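Local coordinates for Bse634I restriction endonuclease (Geobacillus stearothermophilus, PDB 1KNV), which probably cuts double-stranded DNA at specific sites as a metal-dependent type II restriction endonuclease, at residues 22-27 against 64-69; 81-86 against 281-286; 140-145 against 217-222; 199-204 against 242-247; 273-278 against 288-293. One frame throughout, in Å; residues are numbered along the deposited sequence.

Interaction 1: residues 22-27 against 64-69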
# COMPACT_ATOMS: atom_id res chain seq x y z
N ILE B 22 -28.57 -37.84 32.12
CA ILE B 22 -27.76 -37.16 33.13
C ILE B 22 -26.90 -36.06 32.53
O ILE B 22 -26.20 -36.28 31.53
CB ILE B 22 -26.84 -38.17 33.85
CG1 ILE B 22 -27.63 -39.42 34.26
CG2 ILE B 22 -26.19 -37.50 35.06
CD1 ILE B 22 -28.84 -39.16 35.15
N ARG B 23 -26.94 -34.88 33.14
CA ARG B 23 -26.14 -33.75 32.67
C ARG B 23 -25.23 -33.25 33.79
O ARG B 23 -25.65 -33.17 34.94
CB ARG B 23 -27.04 -32.59 32.22
CG ARG B 23 -27.78 -31.93 33.36
CD ARG B 23 -28.24 -30.52 33.03
NE ARG B 23 -29.68 -30.42 32.81
CZ ARG B 23 -30.28 -30.66 31.64
NH1 ARG B 23 -29.56 -31.02 30.58
NH2 ARG B 23 -31.60 -30.54 31.54
N ILE B 24 -23.99 -32.91 33.46
CA ILE B 24 -23.09 -32.39 34.46
C ILE B 24 -23.37 -30.90 34.64
O ILE B 24 -23.75 -30.22 33.70
CB ILE B 24 -21.62 -32.56 34.05
CG1 ILE B 24 -21.30 -34.04 33.86
CG2 ILE B 24 -20.71 -31.92 35.09
CD1 ILE B 24 -19.90 -34.30 33.37
N LYS B 25 -23.21 -30.41 35.86
CA LYS B 25 -23.43 -29.00 36.16
C LYS B 25 -22.07 -28.44 36.57
O LYS B 25 -21.74 -28.38 37.76
CB LYS B 25 -24.44 -28.85 37.30
CG LYS B 25 -25.77 -29.56 37.04
CD LYS B 25 -26.41 -29.08 35.75
CE LYS B 25 -26.81 -27.62 35.86
NZ LYS B 25 -27.74 -27.44 36.99
N PRO B 26 -21.25 -28.04 35.58
CA PRO B 26 -19.90 -27.50 35.80
C PRO B 26 -19.78 -26.39 36.82
O PRO B 26 -18.85 -26.38 37.61
CB PRO B 26 -19.47 -27.05 34.40
CG PRO B 26 -20.77 -26.72 33.74
CD PRO B 26 -21.65 -27.86 34.17
N PHE B 27 -20.73 -25.47 36.82
CA PHE B 27 -20.69 -24.34 37.74
C PHE B 27 -20.96 -24.72 39.18
O PHE B 27 -20.37 -24.14 40.09
CB PHE B 27 -21.65 -23.27 37.24
CG PHE B 27 -21.37 -22.82 35.83
CD1 PHE B 27 -22.38 -22.75 34.89
CD2 PHE B 27 -20.07 -22.50 35.44
CE1 PHE B 27 -22.11 -22.36 33.57
CE2 PHE B 27 -19.78 -22.11 34.13
CZ PHE B 27 -20.81 -22.04 33.20
N ALA B 64 -26.10 -43.25 35.78
CA ALA B 64 -25.41 -43.65 34.56
C ALA B 64 -24.19 -42.74 34.47
O ALA B 64 -24.28 -41.56 34.77
CB ALA B 64 -26.32 -43.45 33.35
N ILE B 65 -23.05 -43.29 34.07
CA ILE B 65 -21.84 -42.49 33.99
C ILE B 65 -21.70 -41.69 32.69
O ILE B 65 -21.82 -42.25 31.59
CB ILE B 65 -20.61 -43.38 34.17
CG1 ILE B 65 -20.73 -44.15 35.49
CG2 ILE B 65 -19.35 -42.54 34.17
CD1 ILE B 65 -19.70 -45.25 35.66
N PRO B 66 -21.44 -40.37 32.79
CA PRO B 66 -21.27 -39.49 31.64
C PRO B 66 -20.09 -39.92 30.77
O PRO B 66 -19.05 -40.32 31.28
CB PRO B 66 -21.05 -38.12 32.29
CG PRO B 66 -21.87 -38.21 33.52
CD PRO B 66 -21.50 -39.58 34.04
N THR B 67 -20.26 -39.82 29.45
CA THR B 67 -19.21 -40.22 28.51
C THR B 67 -17.97 -39.35 28.61
O THR B 67 -17.99 -38.28 29.21
CB THR B 67 -19.73 -40.15 27.07
OG1 THR B 67 -19.86 -38.79 26.66
CG2 THR B 67 -21.09 -40.82 26.97
N SER B 68 -16.88 -39.82 28.02
CA SER B 68 -15.64 -39.07 28.04
C SER B 68 -15.93 -37.71 27.44
O SER B 68 -15.42 -36.69 27.90
CB SER B 68 -14.56 -39.77 27.21
OG SER B 68 -14.10 -40.93 27.87
N GLY B 69 -16.78 -37.70 26.41
CA GLY B 69 -17.15 -36.46 25.76
C GLY B 69 -17.72 -35.43 26.72
O GLY B 69 -17.21 -34.31 26.80
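I24 and P66 meet at a slant, and each offers a single carbon to the other. I24 CD1 lies 4.1 Å from P66 CB. The I24 side chain runs straight from CA to its end (chi2 177°), which carries the delta methyl well beyond the strand and up to the proline ring. I22 approaches differently. Its chain is folded at chi2 (-57°), so the methylene CG1 does the touching rather than the methyl end. I22 CG1 sits 4.0 Å from A64 O, and the same carbon is 4.3 Å from A64 CB.

Both isoleucines point toward 64-69, while R23 between them points away. On that other side R23 makes a salt bridge with E12 and a cation-pi contact with Y14. No hydrogen bond crosses the contact; it is mainly side-chain carbon packing, with A64 O against I22 CG1.

The small patch continues into its neighbours. I24 and P66 both touch F71, I24 also touches T74, and P66 also reaches V58 of helix 43-60. One residue past P66, T67 is the N-cap of helix 68-93, with its OG1 bonded to the backbone N of A70. The contact therefore sets the second strand of the antiparallel hairpin 11-16/19-24 beside the loop leading into helix 68-93. It is a surface contact, far from the calcium site, between a beta hairpin and a capped helix start.

Interaction 2: residues 81-86 against 281-286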
# COMPACT_ATOMS: atom_id res chain seq x y z
N VAL B 81 -13.59 -20.86 33.01
CA VAL B 81 -13.88 -20.15 34.25
C VAL B 81 -12.58 -19.83 34.97
O VAL B 81 -12.41 -18.73 35.50
CB VAL B 81 -14.79 -20.98 35.19
CG1 VAL B 81 -14.96 -20.26 36.52
CG2 VAL B 81 -16.14 -21.19 34.55
N MET B 82 -11.64 -20.78 34.97
CA MET B 82 -10.35 -20.58 35.63
C MET B 82 -9.57 -19.42 35.02
O MET B 82 -9.03 -18.58 35.74
CB MET B 82 -9.53 -21.87 35.55
CG MET B 82 -10.07 -22.96 36.45
SD MET B 82 -9.22 -24.52 36.29
CE MET B 82 -10.19 -25.51 37.46
N ILE B 83 -9.51 -19.40 33.69
CA ILE B 83 -8.83 -18.33 32.97
C ILE B 83 -9.49 -16.99 33.33
O ILE B 83 -8.81 -16.04 33.74
CB ILE B 83 -8.94 -18.57 31.44
CG1 ILE B 83 -8.01 -19.70 31.04
CG2 ILE B 83 -8.57 -17.31 30.67
CD1 ILE B 83 -6.55 -19.43 31.37
N ALA B 84 -10.81 -16.93 33.20
CA ALA B 84 -11.56 -15.71 33.50
C ALA B 84 -11.33 -15.20 34.92
O ALA B 84 -11.09 -14.01 35.11
CB ALA B 84 -13.04 -15.95 33.27
N ILE B 85 -11.40 -16.08 35.91
CA ILE B 85 -11.21 -15.69 37.31
C ILE B 85 -9.78 -15.19 37.56
O ILE B 85 -9.58 -14.15 38.19
CB ILE B 85 -11.50 -16.87 38.27
CG1 ILE B 85 -12.96 -17.28 38.16
CG2 ILE B 85 -11.15 -16.49 39.71
CD1 ILE B 85 -13.92 -16.18 38.51
N GLN B 86 -8.81 -15.93 37.06
CA GLN B 86 -7.42 -15.55 37.26
C GLN B 86 -7.21 -14.17 36.66
O GLN B 86 -6.65 -13.29 37.30
CB GLN B 86 -6.49 -16.59 36.61
CG GLN B 86 -5.01 -16.43 37.00
CD GLN B 86 -4.72 -16.73 38.48
OE1 GLN B 86 -3.63 -16.45 38.96
NE2 GLN B 86 -5.69 -17.31 39.19
N GLU B 281 0.04 -19.55 37.98
CA GLU B 281 1.02 -18.49 37.95
C GLU B 281 1.43 -18.24 36.50
O GLU B 281 1.79 -17.12 36.14
CB GLU B 281 2.24 -18.86 38.79
CG GLU B 281 3.36 -17.83 38.70
CD GLU B 281 4.51 -18.15 39.63
OE1 GLU B 281 4.90 -19.33 39.71
OE2 GLU B 281 5.03 -17.21 40.27
N ASP B 282 1.38 -19.29 35.68
CA ASP B 282 1.75 -19.16 34.26
C ASP B 282 0.79 -18.22 33.52
O ASP B 282 1.14 -17.68 32.47
CB ASP B 282 1.74 -20.51 33.55
CG ASP B 282 2.89 -21.41 33.97
OD1 ASP B 282 3.94 -20.88 34.42
OD2 ASP B 282 2.75 -22.64 33.83
N ILE B 283 -0.41 -18.05 34.07
CA ILE B 283 -1.41 -17.17 33.49
C ILE B 283 -0.98 -15.74 33.74
O ILE B 283 -1.02 -14.90 32.85
CB ILE B 283 -2.80 -17.41 34.13
CG1 ILE B 283 -3.29 -18.83 33.83
CG2 ILE B 283 -3.79 -16.38 33.60
CD1 ILE B 283 -4.61 -19.19 34.52
N ASP B 284 -0.56 -15.47 34.98
CA ASP B 284 -0.09 -14.13 35.37
C ASP B 284 1.15 -13.75 34.57
O ASP B 284 1.30 -12.61 34.14
CB ASP B 284 0.28 -14.09 36.86
CG ASP B 284 -0.90 -14.28 37.78
OD1 ASP B 284 -2.06 -14.20 37.31
OD2 ASP B 284 -0.66 -14.48 38.99
N LYS B 285 2.07 -14.71 34.41
CA LYS B 285 3.30 -14.46 33.67
C LYS B 285 2.98 -14.11 32.21
O LYS B 285 3.58 -13.21 31.64
CB LYS B 285 4.21 -15.69 33.73
CG LYS B 285 4.78 -15.99 35.12
CD LYS B 285 5.73 -17.19 35.05
CE LYS B 285 6.37 -17.51 36.38
NZ LYS B 285 7.24 -18.72 36.26
N MET B 286 2.04 -14.84 31.62
CA MET B 286 1.64 -14.58 30.24
C MET B 286 1.09 -13.16 30.11
O MET B 286 1.48 -12.42 29.22
CB MET B 286 0.56 -15.56 29.81
CG MET B 286 -0.14 -15.13 28.54
SD MET B 286 -1.37 -16.30 28.04
CE MET B 286 -2.66 -15.97 29.20
O HOH W 1 -4.25 -13.47 39.01
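Q86 holds its CG opposite the backbone N (chi1 -168°), which lays CB and CG against an extended I283, and the chain then turns at chi2 (67°) to carry the amide end on toward D284. This is a helix-to-helix contact. Helices 68-93 and 281-291 approach to 10.4 Å between the axes of the short segments and cross at -57°.

I283 is the central side chain. Its CG2 lies 3.6 Å from Q86 CG, and its CD1 lies 3.7 Å from the same carbon. I283 CD1 also meets I83 CD1 at 3.7 Å, methyl against methyl. I283 is thus covered by two residues one helical turn apart, I83 and Q86. The I83 side chain is about 4 Å from that of L197, a residue of the calcium site, so the apolar layer reaches close to that site.

The polar edge of the contact lies at D284, beside the end of the Q86 side chain. D284 has a firm partner elsewhere, since its OD2 forms a salt bridge with K93. With an alanine here in place of Q86, the loss of CG would probably leave a gap beside CG2 and CD1 of I283 and uncover that side of the isoleucine.

M82 and Q86 also touch F280, just before the second helix. One water lies in the cleft between the helices, 3.0 Å from the backbone oxygen Q86 O and 2.9 Å from D284 OD1.

Interaction 3: residues 140-145 against 217-222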
# COMPACT_ATOMS: atom_id res chain seq x y z
N LEU B 140 -15.88 -11.45 4.51
CA LEU B 140 -15.03 -11.16 5.66
C LEU B 140 -15.58 -12.03 6.77
O LEU B 140 -16.69 -11.80 7.24
CB LEU B 140 -15.12 -9.69 6.08
CG LEU B 140 -14.29 -9.36 7.34
CD1 LEU B 140 -12.82 -9.61 7.05
CD2 LEU B 140 -14.51 -7.93 7.78
N ILE B 141 -14.81 -13.03 7.17
CA ILE B 141 -15.22 -13.95 8.22
C ILE B 141 -14.24 -13.87 9.37
O ILE B 141 -13.08 -14.24 9.22
CB ILE B 141 -15.24 -15.41 7.70
CG1 ILE B 141 -16.22 -15.53 6.54
CG2 ILE B 141 -15.64 -16.37 8.83
CD1 ILE B 141 -16.24 -16.89 5.91
N THR B 142 -14.70 -13.37 10.51
CA THR B 142 -13.83 -13.24 11.67
C THR B 142 -14.27 -14.20 12.77
O THR B 142 -15.37 -14.76 12.72
CB THR B 142 -13.84 -11.78 12.20
OG1 THR B 142 -15.19 -11.40 12.52
CG2 THR B 142 -13.30 -10.82 11.13
N SER B 143 -13.41 -14.39 13.76
CA SER B 143 -13.72 -15.27 14.89
C SER B 143 -13.37 -14.55 16.18
O SER B 143 -12.88 -13.42 16.15
CB SER B 143 -12.93 -16.58 14.79
OG SER B 143 -11.54 -16.31 14.75
N ASN B 144 -13.62 -15.20 17.31
CA ASN B 144 -13.34 -14.62 18.62
C ASN B 144 -12.12 -15.16 19.32
O ASN B 144 -11.97 -16.37 19.49
CB ASN B 144 -14.50 -14.88 19.58
CG ASN B 144 -15.64 -13.94 19.38
OD1 ASN B 144 -15.72 -13.24 18.37
ND2 ASN B 144 -16.55 -13.92 20.33
N PRO B 145 -11.21 -14.27 19.73
CA PRO B 145 -10.03 -14.75 20.44
C PRO B 145 -10.64 -15.16 21.79
O PRO B 145 -11.67 -14.60 22.19
CB PRO B 145 -9.15 -13.51 20.55
CG PRO B 145 -10.13 -12.42 20.59
CD PRO B 145 -11.13 -12.81 19.53
N LYS B 217 -5.28 -9.73 12.92
CA LYS B 217 -4.27 -8.71 12.68
C LYS B 217 -4.51 -7.96 11.36
O LYS B 217 -4.30 -6.75 11.29
CB LYS B 217 -2.87 -9.32 12.67
CG LYS B 217 -2.33 -9.61 14.05
CD LYS B 217 -0.85 -9.93 13.96
CE LYS B 217 -0.23 -9.96 15.33
NZ LYS B 217 1.25 -9.95 15.23
N SER B 218 -4.93 -8.66 10.32
CA SER B 218 -5.16 -7.98 9.06
C SER B 218 -6.38 -7.06 9.20
O SER B 218 -6.41 -5.97 8.62
CB SER B 218 -5.38 -9.00 7.94
OG SER B 218 -6.52 -9.81 8.17
N LEU B 219 -7.36 -7.48 10.00
CA LEU B 219 -8.55 -6.68 10.23
C LEU B 219 -8.14 -5.36 10.88
O LEU B 219 -8.62 -4.28 10.50
CB LEU B 219 -9.53 -7.41 11.15
CG LEU B 219 -10.89 -6.75 11.41
CD1 LEU B 219 -11.75 -6.84 10.15
CD2 LEU B 219 -11.60 -7.44 12.57
N PHE B 220 -7.24 -5.46 11.85
CA PHE B 220 -6.74 -4.29 12.58
C PHE B 220 -5.91 -3.42 11.65
O PHE B 220 -5.97 -2.19 11.72
CB PHE B 220 -5.89 -4.74 13.77
CG PHE B 220 -5.64 -3.66 14.79
CD1 PHE B 220 -6.60 -3.33 15.73
CD2 PHE B 220 -4.41 -2.98 14.82
CE1 PHE B 220 -6.36 -2.34 16.70
CE2 PHE B 220 -4.16 -2.00 15.77
CZ PHE B 220 -5.13 -1.68 16.72
N ALA B 221 -5.14 -4.05 10.77
CA ALA B 221 -4.29 -3.33 9.83
C ALA B 221 -5.20 -2.52 8.89
O ALA B 221 -4.86 -1.41 8.47
CB ALA B 221 -3.45 -4.31 9.04
N HIS B 222 -6.35 -3.10 8.55
CA HIS B 222 -7.31 -2.41 7.69
C HIS B 222 -7.81 -1.18 8.45
O HIS B 222 -7.90 -0.09 7.89
CB HIS B 222 -8.49 -3.33 7.34
CG HIS B 222 -9.57 -2.64 6.57
ND1 HIS B 222 -10.62 -1.98 7.18
CD2 HIS B 222 -9.75 -2.46 5.24
CE1 HIS B 222 -11.40 -1.43 6.26
NE2 HIS B 222 -10.88 -1.71 5.07
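L140 and T142 belong to an extended loop that passes the side of helix 203-227; the nearest CA pair, T142 CA and L219 CA, is 8.5 Å apart.

L219 does all the touching from the helix. Its CG stands opposite the backbone N (chi1 -176°), so the isobutyl group reaches out from the helix and its two methyls part to meet different residues. L219 CD1 lies 3.8 Å from L140 CD2. L219 CD2 lies 4.0 Å from T142 CG2. Both loop side chains meet the leucine at about a right angle. The contacts are therefore methyl to methyl, and no hydrogen bond joins the segments.

T142 divides its two branches. CG2 faces L219, while OG1 takes the crowded position between the backbone N and the carbonyl carbon (chi1 58°) and is hydrogen-bonded to R113. The methyl can pack without costing the hydroxyl its partner. Helix 118-131 adds further cover: L140 touches E128 and L131, and L219 touches L124. I141, S218 and A221 pack on D250, T257 and V261 of the second subunit, and H222 meets W228 of the third subunit edge-to-face.

The loop then runs through P145 to D146, a calcium-binding residue, and on into strand 147-151. The P145-D146 pair is consistent with the PD element of the PD-(D/E)XK nuclease fold, and this contact packs the loop leading to it against helix 203-227.

Interaction 4: residues 199-204 against 242-247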
# COMPACT_ATOMS: atom_id res chain seq x y z
N THR B 199 -5.89 -26.49 23.87
CA THR B 199 -5.61 -27.63 24.73
C THR B 199 -4.19 -28.14 24.52
O THR B 199 -3.53 -28.59 25.45
CB THR B 199 -6.60 -28.76 24.47
OG1 THR B 199 -7.92 -28.31 24.79
CG2 THR B 199 -6.28 -29.97 25.31
N SER B 200 -3.74 -28.07 23.27
CA SER B 200 -2.40 -28.50 22.92
C SER B 200 -2.10 -27.90 21.56
O SER B 200 -2.97 -27.30 20.95
CB SER B 200 -2.34 -30.03 22.82
OG SER B 200 -3.17 -30.51 21.78
N LEU B 201 -0.87 -28.08 21.09
CA LEU B 201 -0.50 -27.54 19.79
C LEU B 201 -0.55 -28.60 18.70
O LEU B 201 0.24 -28.58 17.74
CB LEU B 201 0.88 -26.87 19.87
CG LEU B 201 0.85 -25.61 20.74
CD1 LEU B 201 2.19 -24.89 20.68
CD2 LEU B 201 -0.27 -24.69 20.25
N ARG B 202 -1.49 -29.52 18.85
CA ARG B 202 -1.73 -30.56 17.87
C ARG B 202 -1.93 -29.79 16.56
O ARG B 202 -2.55 -28.72 16.56
CB ARG B 202 -3.01 -31.29 18.26
CG ARG B 202 -3.28 -32.57 17.50
CD ARG B 202 -4.51 -33.24 18.05
NE ARG B 202 -5.71 -32.45 17.81
CZ ARG B 202 -6.93 -32.81 18.21
NH1 ARG B 202 -7.09 -33.95 18.87
NH2 ARG B 202 -7.97 -32.04 17.93
N PRO B 203 -1.41 -30.31 15.43
CA PRO B 203 -1.53 -29.65 14.12
C PRO B 203 -2.74 -28.76 13.88
O PRO B 203 -2.59 -27.57 13.58
CB PRO B 203 -1.46 -30.82 13.15
CG PRO B 203 -0.46 -31.70 13.82
CD PRO B 203 -0.94 -31.69 15.26
N ASP B 204 -3.94 -29.32 14.00
CA ASP B 204 -5.15 -28.55 13.77
C ASP B 204 -5.28 -27.35 14.71
O ASP B 204 -5.73 -26.28 14.30
CB ASP B 204 -6.40 -29.45 13.86
CG ASP B 204 -6.66 -29.98 15.27
OD1 ASP B 204 -5.69 -30.36 15.96
OD2 ASP B 204 -7.85 -30.02 15.67
N GLU B 242 -0.25 -27.49 27.20
CA GLU B 242 0.85 -28.45 27.22
C GLU B 242 2.15 -27.69 26.98
O GLU B 242 2.13 -26.59 26.45
CB GLU B 242 0.69 -29.48 26.09
CG GLU B 242 -0.53 -30.38 26.20
CD GLU B 242 -0.51 -31.24 27.45
OE1 GLU B 242 0.54 -31.86 27.73
OE2 GLU B 242 -1.54 -31.30 28.15
N PRO B 243 3.29 -28.26 27.39
CA PRO B 243 4.57 -27.57 27.18
C PRO B 243 4.71 -27.30 25.69
O PRO B 243 4.14 -28.03 24.87
CB PRO B 243 5.59 -28.59 27.69
CG PRO B 243 4.85 -29.28 28.80
CD PRO B 243 3.48 -29.50 28.18
N VAL B 244 5.47 -26.28 25.32
CA VAL B 244 5.64 -25.95 23.91
C VAL B 244 6.99 -26.41 23.37
O VAL B 244 8.05 -26.01 23.87
CB VAL B 244 5.45 -24.41 23.66
CG1 VAL B 244 5.62 -24.08 22.18
CG2 VAL B 244 4.07 -23.97 24.13
N SER B 245 6.95 -27.26 22.34
CA SER B 245 8.16 -27.77 21.72
C SER B 245 8.78 -26.74 20.78
O SER B 245 8.09 -25.83 20.32
CB SER B 245 7.85 -29.05 20.93
OG SER B 245 7.01 -28.78 19.82
N LYS B 246 10.07 -26.89 20.51
CA LYS B 246 10.77 -25.97 19.62
C LYS B 246 10.17 -26.08 18.22
O LYS B 246 10.09 -25.09 17.50
CB LYS B 246 12.27 -26.32 19.58
CG LYS B 246 13.21 -25.12 19.37
CD LYS B 246 13.78 -25.04 17.94
CE LYS B 246 14.75 -23.86 17.79
NZ LYS B 246 15.22 -23.60 16.38
N ALA B 247 9.74 -27.28 17.86
CA ALA B 247 9.15 -27.50 16.55
C ALA B 247 7.91 -26.62 16.39
O ALA B 247 7.75 -25.95 15.38
CB ALA B 247 8.77 -28.96 16.36
O HOH W 2 -4.05 -30.83 27.55
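T199 and S200 run beside E242 where the chain leaves two adjacent strands, 191-198 and 235-240. S200 CA and E242 CA are 5.4 Å apart. Both segments then turn into helices, 203-227 and 246-251.

E242 rests its methylene CG on the other segment, with CG opposite the carbonyl carbon (chi1 -64°). E242 CG is 3.6 Å from T199 O and 3.9 Å from S200 CB. A bend at chi2 then sets the direction of the carboxylate, which is linked to T199 through water. That water donates to T199 O at 3.1 Å and to E242 OE2 at 2.6 Å, so it bridges the two segments. S200 OG turns elsewhere and bonds to R205.

The apolar part lies further along. L201 CD1 nestles against both methyls of V244, 3.8 Å from V244 CG1 and 4.0 Å from V244 CG2. I274 of the next strand touches both L201 and V244, and L209 also covers L201.

Within 199-204, R202 grips D204 side-on, one nitrogen to each oxygen. The salt bridge R202 NE to D204 OD1 is 2.8 Å, and NH2 bonds to OD2. Both bonds come on the syn side, though tilted from the carboxylate plane. D204 also packs on D204 of the second subunit.

S245 caps the second helix through its OG and the N of D248. Strand 191-198, helix 203-227 and strand 235-240 make a beta-alpha-beta crossover, and this contact joins the C-terminal exits of its two parallel strands.

Interaction 5: residues 273-278 against 288-293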
# COMPACT_ATOMS: atom_id res chain seq x y z
N ASP B 273 3.45 -14.49 20.03
CA ASP B 273 4.17 -15.34 20.95
C ASP B 273 3.25 -16.45 21.40
O ASP B 273 2.02 -16.36 21.27
CB ASP B 273 4.70 -14.55 22.14
CG ASP B 273 5.91 -15.21 22.80
OD1 ASP B 273 6.55 -14.56 23.65
OD2 ASP B 273 6.24 -16.37 22.47
N ILE B 274 3.85 -17.52 21.91
CA ILE B 274 3.10 -18.67 22.36
C ILE B 274 3.47 -18.93 23.81
O ILE B 274 4.64 -18.86 24.19
CB ILE B 274 3.42 -19.90 21.47
CG1 ILE B 274 2.76 -21.15 22.03
CG2 ILE B 274 4.93 -20.06 21.32
CD1 ILE B 274 1.26 -21.11 21.95
N PHE B 275 2.46 -19.21 24.62
CA PHE B 275 2.66 -19.45 26.05
C PHE B 275 2.27 -20.86 26.42
O PHE B 275 1.52 -21.53 25.70
CB PHE B 275 1.82 -18.46 26.86
CG PHE B 275 2.20 -17.01 26.64
CD1 PHE B 275 3.30 -16.47 27.29
CD2 PHE B 275 1.47 -16.21 25.77
CE1 PHE B 275 3.67 -15.14 27.08
CE2 PHE B 275 1.83 -14.88 25.55
CZ PHE B 275 2.93 -14.35 26.21
N SER B 276 2.81 -21.33 27.54
CA SER B 276 2.52 -22.65 28.05
C SER B 276 1.91 -22.43 29.43
O SER B 276 2.54 -21.87 30.31
CB SER B 276 3.81 -23.46 28.16
OG SER B 276 3.53 -24.79 28.57
N LEU B 277 0.67 -22.86 29.60
CA LEU B 277 0.01 -22.67 30.88
C LEU B 277 -0.10 -23.97 31.66
O LEU B 277 -0.91 -24.84 31.33
CB LEU B 277 -1.38 -22.07 30.66
CG LEU B 277 -1.42 -20.74 29.90
CD1 LEU B 277 -2.85 -20.38 29.57
CD2 LEU B 277 -0.78 -19.65 30.74
N THR B 278 0.72 -24.11 32.70
CA THR B 278 0.70 -25.32 33.51
C THR B 278 0.09 -24.99 34.86
O THR B 278 -0.78 -25.70 35.35
CB THR B 278 2.12 -25.88 33.74
OG1 THR B 278 2.75 -26.14 32.47
CG2 THR B 278 2.05 -27.18 34.52
N ASP B 288 1.60 -10.72 32.05
CA ASP B 288 2.65 -9.74 32.31
C ASP B 288 3.38 -9.42 31.02
O ASP B 288 3.65 -8.26 30.73
CB ASP B 288 3.66 -10.25 33.33
CG ASP B 288 3.18 -10.09 34.76
OD1 ASP B 288 2.33 -9.20 35.01
OD2 ASP B 288 3.67 -10.84 35.63
N GLN B 289 3.69 -10.45 30.24
CA GLN B 289 4.41 -10.24 28.99
C GLN B 289 3.56 -9.53 27.96
O GLN B 289 4.07 -8.81 27.11
CB GLN B 289 4.90 -11.55 28.40
CG GLN B 289 5.78 -11.30 27.18
CD GLN B 289 6.22 -12.56 26.46
OE1 GLN B 289 6.72 -13.50 27.08
NE2 GLN B 289 6.04 -12.58 25.14
N ILE B 290 2.26 -9.76 28.04
CA ILE B 290 1.33 -9.16 27.10
C ILE B 290 1.05 -7.69 27.40
O ILE B 290 1.12 -6.86 26.50
CB ILE B 290 -0.00 -9.93 27.09
CG1 ILE B 290 0.22 -11.31 26.48
CG2 ILE B 290 -1.04 -9.18 26.31
CD1 ILE B 290 -1.04 -12.13 26.38
N ILE B 291 0.76 -7.36 28.65
CA ILE B 291 0.46 -5.97 29.01
C ILE B 291 1.66 -5.02 28.88
O ILE B 291 1.51 -3.88 28.43
CB ILE B 291 -0.14 -5.86 30.45
CG1 ILE B 291 -1.64 -6.19 30.44
CG2 ILE B 291 0.02 -4.45 30.98
CD1 ILE B 291 -1.96 -7.63 30.24
N LYS B 292 2.84 -5.48 29.26
CA LYS B 292 4.03 -4.64 29.15
C LYS B 292 5.19 -5.33 29.83
O LYS B 292 5.00 -6.04 30.82
CB LYS B 292 3.77 -3.27 29.78
N LYS B 293 6.39 -5.12 29.30
CA LYS B 293 7.60 -5.73 29.86
C LYS B 293 7.47 -7.26 29.82
O LYS B 293 6.52 -7.75 29.17
CB LYS B 293 7.83 -5.24 31.30
OXT LYS B 293 8.32 -7.95 30.42
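D273 opens the contact with a hydrogen bond to Q289. Its CG stands opposite the backbone N (chi1 -155°), which sends the carboxylate toward helix 281-291. Q289 NE2 donates to D273 OD1 at 2.5 Å, shorter than expected for an amide N-H to a carboxylate, so the exact length is doubtful. The bond is nearly straight (170°), uses the anti lone pair of OD1 and lies in the amide plane. The second oxygen turns back on the chain, with I274 N donating to D273 OD2 at 2.7 Å. As modelled, each carboxylate oxygen has a donor. Putting an alanine here removes the carboxylate, which would probably leave the Q289 amide free to turn and I274 N without this acceptor. An acetate ion also lies close to D273.

I274 points away from the helix and packs on L252. Here the chain forms strand 273-276, an edge strand in this chain of the mixed sheet in the PD-(D/E)XK fold. Helix 281-291 packs on one face of that sheet.

F275 points back to the helix, and its ring reaches both Q289 and I290. F275 CE1 is 3.5 Å from Q289 OE1, which sits at the ring edge, near its plane. The ring and amide planes are 58° apart. The next ring atom but one, F275 CE2, is 4.0 Å from I290 CG1.

S276 OG is hydrogen-bonded to E242 O, and L277 then packs on D282 and I283 at the start of the helix.

Interactions 1 and 2 share helix 68-93. They meet where F27 CE2 lies 3.8 Å from V81 CG2, although their centres are about 25 Å apart. Interactions 2 and 5 share helix 281-291, with centres about 10 Å apart. M286 CG is 3.4 Å from F275 CD2, which ties the helix pair to the sheet. Interaction 5 meets interaction 4 through V244 CG2 and I274 CG1, 3.8 Å apart. Interaction 3 touches none of the others, but uses helix 203-227 with interaction 4, and both reach the second subunit. In interaction 2 the I83 side chain is about 7 Å from that of D146, a calcium ligand in another structure of this protein; no calcium is bound to this chain.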